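Local atomic coordinates of LacI family transcription regulator (Bifidobacterium animalis subsp. lactis, PDB entry 4O5A), a protein that probably regulates transcription as a LacI-family DNA-binding protein, joining a helix-turn-helix to a periplasmic-binding-protein-like domain. Residues T251-L262 / L279-N290. Sequence-based numbering, arbitrary orientation.
Sequences TAIIYDNDVMAL and LSIISWGDSFMN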
loop_
_atom_site.group_PDB
_atom_site.type_symbol
_atom_site.label_atom_id
_atom_site.label_comp_id
_atom_site.label_asym_id
_atom_site.label_seq_id
_atom_site.Cartn_x
_atom_site.Cartn_y
_atom_site.Cartn_z
ATOM N N THR A 251 -2.252 -28.897 8.633
ATOM C CA THR A 251 -3.241 -28.287 9.519
ATOM C C THR A 251 -2.980 -26.794 9.732
ATOM O O THR A 251 -3.778 -26.102 10.367
ATOM C CB THR A 251 -3.330 -29.021 10.885
ATOM O OG1 THR A 251 -2.032 -29.087 11.501
ATOM C CG2 THR A 251 -3.876 -30.431 10.711
ATOM N N ALA A 252 -1.847 -26.301 9.244
ATOM C CA ALA A 252 -1.563 -24.877 9.309
ATOM C C ALA A 252 -0.736 -24.484 8.098
ATOM O O ALA A 252 0.105 -25.261 7.635
ATOM C CB ALA A 252 -0.816 -24.532 10.622
ATOM N N ILE A 253 -1.009 -23.293 7.573
ATOM C CA ILE A 253 -0.257 -22.736 6.453
ATOM C C ILE A 253 0.191 -21.332 6.807
ATOM O O ILE A 253 -0.600 -20.512 7.286
ATOM C CB ILE A 253 -1.097 -22.725 5.148
ATOM C CG1 ILE A 253 -1.495 -24.154 4.795
ATOM C CG2 ILE A 253 -0.278 -22.139 3.985
ATOM C CD1 ILE A 253 -2.546 -24.232 3.679
ATOM N N ILE A 254 1.481 -21.071 6.604
ATOM C CA ILE A 254 2.041 -19.737 6.781
ATOM C C ILE A 254 2.282 -19.109 5.402
ATOM O O ILE A 254 2.937 -19.705 4.543
ATOM C CB ILE A 254 3.363 -19.813 7.561
ATOM C CG1 ILE A 254 3.098 -20.392 8.960
ATOM C CG2 ILE A 254 3.984 -18.434 7.664
ATOM C CD1 ILE A 254 4.344 -20.524 9.808
ATOM N N TYR A 255 1.748 -17.911 5.187
ATOM C CA TYR A 255 1.907 -17.222 3.913
ATOM C C TYR A 255 2.887 -16.069 4.004
ATOM O O TYR A 255 2.858 -15.314 4.973
ATOM C CB TYR A 255 0.565 -16.648 3.465
ATOM C CG TYR A 255 -0.463 -17.712 3.190
ATOM C CD1 TYR A 255 -0.702 -18.147 1.895
ATOM C CD2 TYR A 255 -1.196 -18.271 4.224
ATOM C CE1 TYR A 255 -1.658 -19.139 1.632
ATOM C CE2 TYR A 255 -2.162 -19.253 3.981
ATOM C CZ TYR A 255 -2.381 -19.679 2.692
ATOM O OH TYR A 255 -3.316 -20.655 2.472
ATOM N N ASP A 256 3.702 -15.892 2.960
ATOM C CA ASP A 256 4.710 -14.831 2.960
ATOM C C ASP A 256 4.136 -13.415 2.797
ATOM O O ASP A 256 4.858 -12.437 2.956
ATOM C CB ASP A 256 5.790 -15.095 1.898
ATOM C CG ASP A 256 6.951 -15.931 2.437
ATOM O OD1 ASP A 256 6.765 -16.634 3.452
ATOM O OD2 ASP A 256 8.043 -15.892 1.828
ATOM N N ASN A 257 2.846 -13.288 2.490
ATOM C CA ASN A 257 2.235 -11.962 2.564
ATOM C C ASN A 257 0.769 -12.001 2.937
ATOM O O ASN A 257 0.153 -13.065 2.942
ATOM C CB ASN A 257 2.478 -11.114 1.307
ATOM C CG ASN A 257 1.688 -11.594 0.085
ATOM O OD1 ASN A 257 0.824 -12.453 0.181
ATOM N ND2 ASN A 257 1.993 -11.012 -1.071
ATOM N N ASP A 258 0.223 -10.832 3.234
ATOM C CA ASP A 258 -1.166 -10.744 3.670
ATOM C C ASP A 258 -2.193 -11.125 2.602
ATOM O O ASP A 258 -3.159 -11.824 2.902
ATOM C CB ASP A 258 -1.470 -9.345 4.245
ATOM C CG ASP A 258 -1.103 -8.197 3.303
ATOM O OD1 ASP A 258 -0.670 -8.408 2.143
ATOM O OD2 ASP A 258 -1.261 -7.039 3.745
ATOM N N VAL A 259 -1.995 -10.673 1.365
ATOM C CA VAL A 259 -2.956 -10.933 0.290
ATOM C C VAL A 259 -3.089 -12.426 0.007
ATOM O O VAL A 259 -4.181 -12.934 -0.266
ATOM C CB VAL A 259 -2.592 -10.178 -1.012
ATOM C CG1 VAL A 259 -2.762 -8.697 -0.831
ATOM C CG2 VAL A 259 -1.183 -10.487 -1.428
HETATM N N MSE A 260 -1.976 -13.151 0.080
HETATM C CA MSE A 260 -2.071 -14.596 -0.150
HETATM C C MSE A 260 -2.723 -15.334 1.025
HETATM O O MSE A 260 -3.423 -16.330 0.817
HETATM C CB MSE A 260 -0.709 -15.214 -0.502
HETATM C CG MSE A 260 -0.153 -14.666 -1.812
HETATM SE SE MSE A 260 1.278 -15.765 -2.538
HETATM C CE MSE A 260 2.559 -15.576 -1.114
ATOM N N ALA A 261 -2.490 -14.858 2.250
ATOM C CA ALA A 261 -3.150 -15.440 3.420
ATOM C C ALA A 261 -4.664 -15.274 3.297
ATOM O O ALA A 261 -5.431 -16.211 3.541
ATOM C CB ALA A 261 -2.623 -14.827 4.741
ATOM N N LEU A 262 -5.088 -14.087 2.882
ATOM C CA LEU A 262 -6.514 -13.856 2.653
ATOM C C LEU A 262 -7.055 -14.740 1.525
ATOM O O LEU A 262 -8.114 -15.357 1.663
ATOM C CB LEU A 262 -6.775 -12.372 2.346
ATOM C CG LEU A 262 -8.238 -12.046 2.041
ATOM C CD1 LEU A 262 -9.074 -12.312 3.281
ATOM C CD2 LEU A 262 -8.346 -10.585 1.648
ATOM N N LEU A 279 -8.099 -25.722 9.780
ATOM C CA LEU A 279 -6.886 -25.143 9.205
ATOM C C LEU A 279 -6.521 -23.824 9.883
ATOM O O LEU A 279 -7.331 -22.898 9.907
ATOM C CB LEU A 279 -7.075 -24.892 7.695
ATOM C CG LEU A 279 -5.951 -24.113 7.000
ATOM C CD1 LEU A 279 -4.695 -24.968 6.859
ATOM C CD2 LEU A 279 -6.410 -23.607 5.623
ATOM N N SER A 280 -5.313 -23.738 10.440
ATOM C CA SER A 280 -4.812 -22.470 10.965
ATOM C C SER A 280 -4.034 -21.734 9.889
ATOM O O SER A 280 -3.364 -22.361 9.067
ATOM C CB SER A 280 -3.898 -22.700 12.181
ATOM O OG SER A 280 -4.651 -23.025 13.334
ATOM N N ILE A 281 -4.115 -20.402 9.907
ATOM C CA ILE A 281 -3.442 -19.558 8.917
ATOM C C ILE A 281 -2.685 -18.428 9.605
ATOM O O ILE A 281 -3.201 -17.794 10.523
ATOM C CB ILE A 281 -4.454 -18.957 7.905
ATOM C CG1 ILE A 281 -5.001 -20.066 7.004
ATOM C CG2 ILE A 281 -3.798 -17.885 7.036
ATOM C CD1 ILE A 281 -6.099 -19.595 6.069
ATOM N N ILE A 282 -1.450 -18.189 9.163
ATOM C CA ILE A 282 -0.649 -17.061 9.635
ATOM C C ILE A 282 -0.151 -16.258 8.426
ATOM O O ILE A 282 0.258 -16.832 7.410
ATOM C CB ILE A 282 0.554 -17.544 10.460
ATOM C CG1 ILE A 282 0.070 -18.242 11.724
ATOM C CG2 ILE A 282 1.483 -16.376 10.842
ATOM C CD1 ILE A 282 1.189 -18.878 12.531
ATOM N N SER A 283 -0.201 -14.934 8.546
ATOM C CA SER A 283 0.371 -14.036 7.551
ATOM C C SER A 283 1.712 -13.536 8.046
ATOM O O SER A 283 1.797 -13.049 9.168
ATOM C CB SER A 283 -0.522 -12.809 7.370
ATOM O OG SER A 283 0.082 -11.872 6.489
ATOM N N TRP A 284 2.741 -13.631 7.207
ATOM C CA TRP A 284 4.045 -13.040 7.511
ATOM C C TRP A 284 3.954 -11.619 6.988
ATOM O O TRP A 284 4.054 -11.386 5.782
ATOM C CB TRP A 284 5.159 -13.787 6.768
ATOM C CG TRP A 284 6.521 -13.658 7.389
ATOM C CD1 TRP A 284 7.008 -12.600 8.073
ATOM C CD2 TRP A 284 7.560 -14.653 7.378
ATOM N NE1 TRP A 284 8.303 -12.864 8.496
ATOM C CE2 TRP A 284 8.651 -14.109 8.088
ATOM C CE3 TRP A 284 7.660 -15.938 6.850
ATOM C CZ2 TRP A 284 9.842 -14.828 8.269
ATOM C CZ3 TRP A 284 8.849 -16.645 7.034
ATOM C CH2 TRP A 284 9.916 -16.086 7.739
ATOM N N GLY A 285 3.753 -10.665 7.888
ATOM C CA GLY A 285 3.483 -9.293 7.487
ATOM C C GLY A 285 2.066 -8.954 7.901
ATOM O O GLY A 285 1.167 -9.784 7.770
ATOM N N ASP A 286 1.855 -7.754 8.426
ATOM C CA ASP A 286 0.520 -7.416 8.915
ATOM C C ASP A 286 -0.020 -6.171 8.231
ATOM O O ASP A 286 0.734 -5.341 7.737
ATOM C CB ASP A 286 0.544 -7.232 10.438
ATOM C CG ASP A 286 -0.848 -7.270 11.056
ATOM O OD1 ASP A 286 -1.761 -7.884 10.455
ATOM O OD2 ASP A 286 -1.029 -6.693 12.144
ATOM N N SER A 287 -1.341 -6.054 8.181
ATOM C CA SER A 287 -1.972 -4.870 7.633
ATOM C C SER A 287 -3.420 -4.910 8.057
ATOM O O SER A 287 -3.851 -5.891 8.645
ATOM C CB SER A 287 -1.887 -4.838 6.105
ATOM O OG SER A 287 -2.753 -5.795 5.534
ATOM N N PHE A 288 -4.148 -3.843 7.753
ATOM C CA PHE A 288 -5.576 -3.750 8.050
ATOM C C PHE A 288 -6.365 -4.891 7.417
ATOM O O PHE A 288 -7.438 -5.259 7.902
ATOM C CB PHE A 288 -6.129 -2.423 7.551
ATOM C CG PHE A 288 -5.997 -1.293 8.529
ATOM C CD1 PHE A 288 -5.914 -1.536 9.896
ATOM C CD2 PHE A 288 -5.966 0.019 8.082
ATOM C CE1 PHE A 288 -5.802 -0.487 10.797
ATOM C CE2 PHE A 288 -5.848 1.077 8.978
ATOM C CZ PHE A 288 -5.764 0.822 10.337
HETATM N N MSE A 289 -5.832 -5.459 6.339
HETATM C CA MSE A 289 -6.487 -6.551 5.639
HETATM C C MSE A 289 -6.690 -7.751 6.566
HETATM O O MSE A 289 -7.729 -8.414 6.537
HETATM C CB MSE A 289 -5.609 -6.953 4.458
HETATM C CG MSE A 289 -6.195 -7.950 3.517
HETATM SE SE MSE A 289 -4.801 -8.428 2.233
HETATM C CE MSE A 289 -4.100 -6.665 1.829
ATOM N N ASN A 290 -5.689 -8.031 7.386
ATOM C CA ASN A 290 -5.763 -9.141 8.328
ATOM C C ASN A 290 -6.827 -8.934 9.402
ATOM O O ASN A 290 -7.433 -9.905 9.870
ATOM C CB ASN A 290 -4.390 -9.407 8.958
ATOM C CG ASN A 290 -3.420 -10.032 7.974
ATOM O OD1 ASN A 290 -3.830 -10.755 7.047
ATOM N ND2 ASN A 290 -2.133 -9.741 8.145
#
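The selenomethionine M289 is the bump and helix 258-262 supplies the hollow: the SE atom of M289 settles 3.7 Å from V259 CA, M289 CE comes to 3.4 Å from D258 OD2, and M289 CG lies 3.9 Å from L262 CD2. CG stands anti to the backbone N of M289 (chi1 -173°) and the chain bends only at chi3, which curls CE back over D258. Deeper in, the small A261 lets the helix sit close to strand 280-284, its CB meeting S283 CB at 3.9 Å and I281 CG2 at 4.0 Å. That same I281 branch also nudges Y255 CE2, while the tyrosine ring, with M260 O and A261 CA over one face, offset toward its rim, and I253 CG2 over the other, turns its edge to I282 O. Strands 252-255 and 280-284 run parallel, and with the connecting helix, which packs on the I281/S283 face, they form a beta-alpha-beta crossover of the periplasmic-binding-protein fold. The second subunit continues the packing, its own M289 touching this one.

A side-chain hydrogen bond joins the two helix starts: S287 OG donates to D258 OD2 at 2.6 Å, on the anti side of the carboxylate, and also accepts from M289 N as N-cap. An alanine at D258 would probably leave the S287 hydroxyl hydrogen without its acceptor and open a gap beside M289 CE. The chemistry thus implies strands joined by five backbone hydrogen bonds, apolar helix packing on one face, and a serine-carboxylate tie beside the subunit interface.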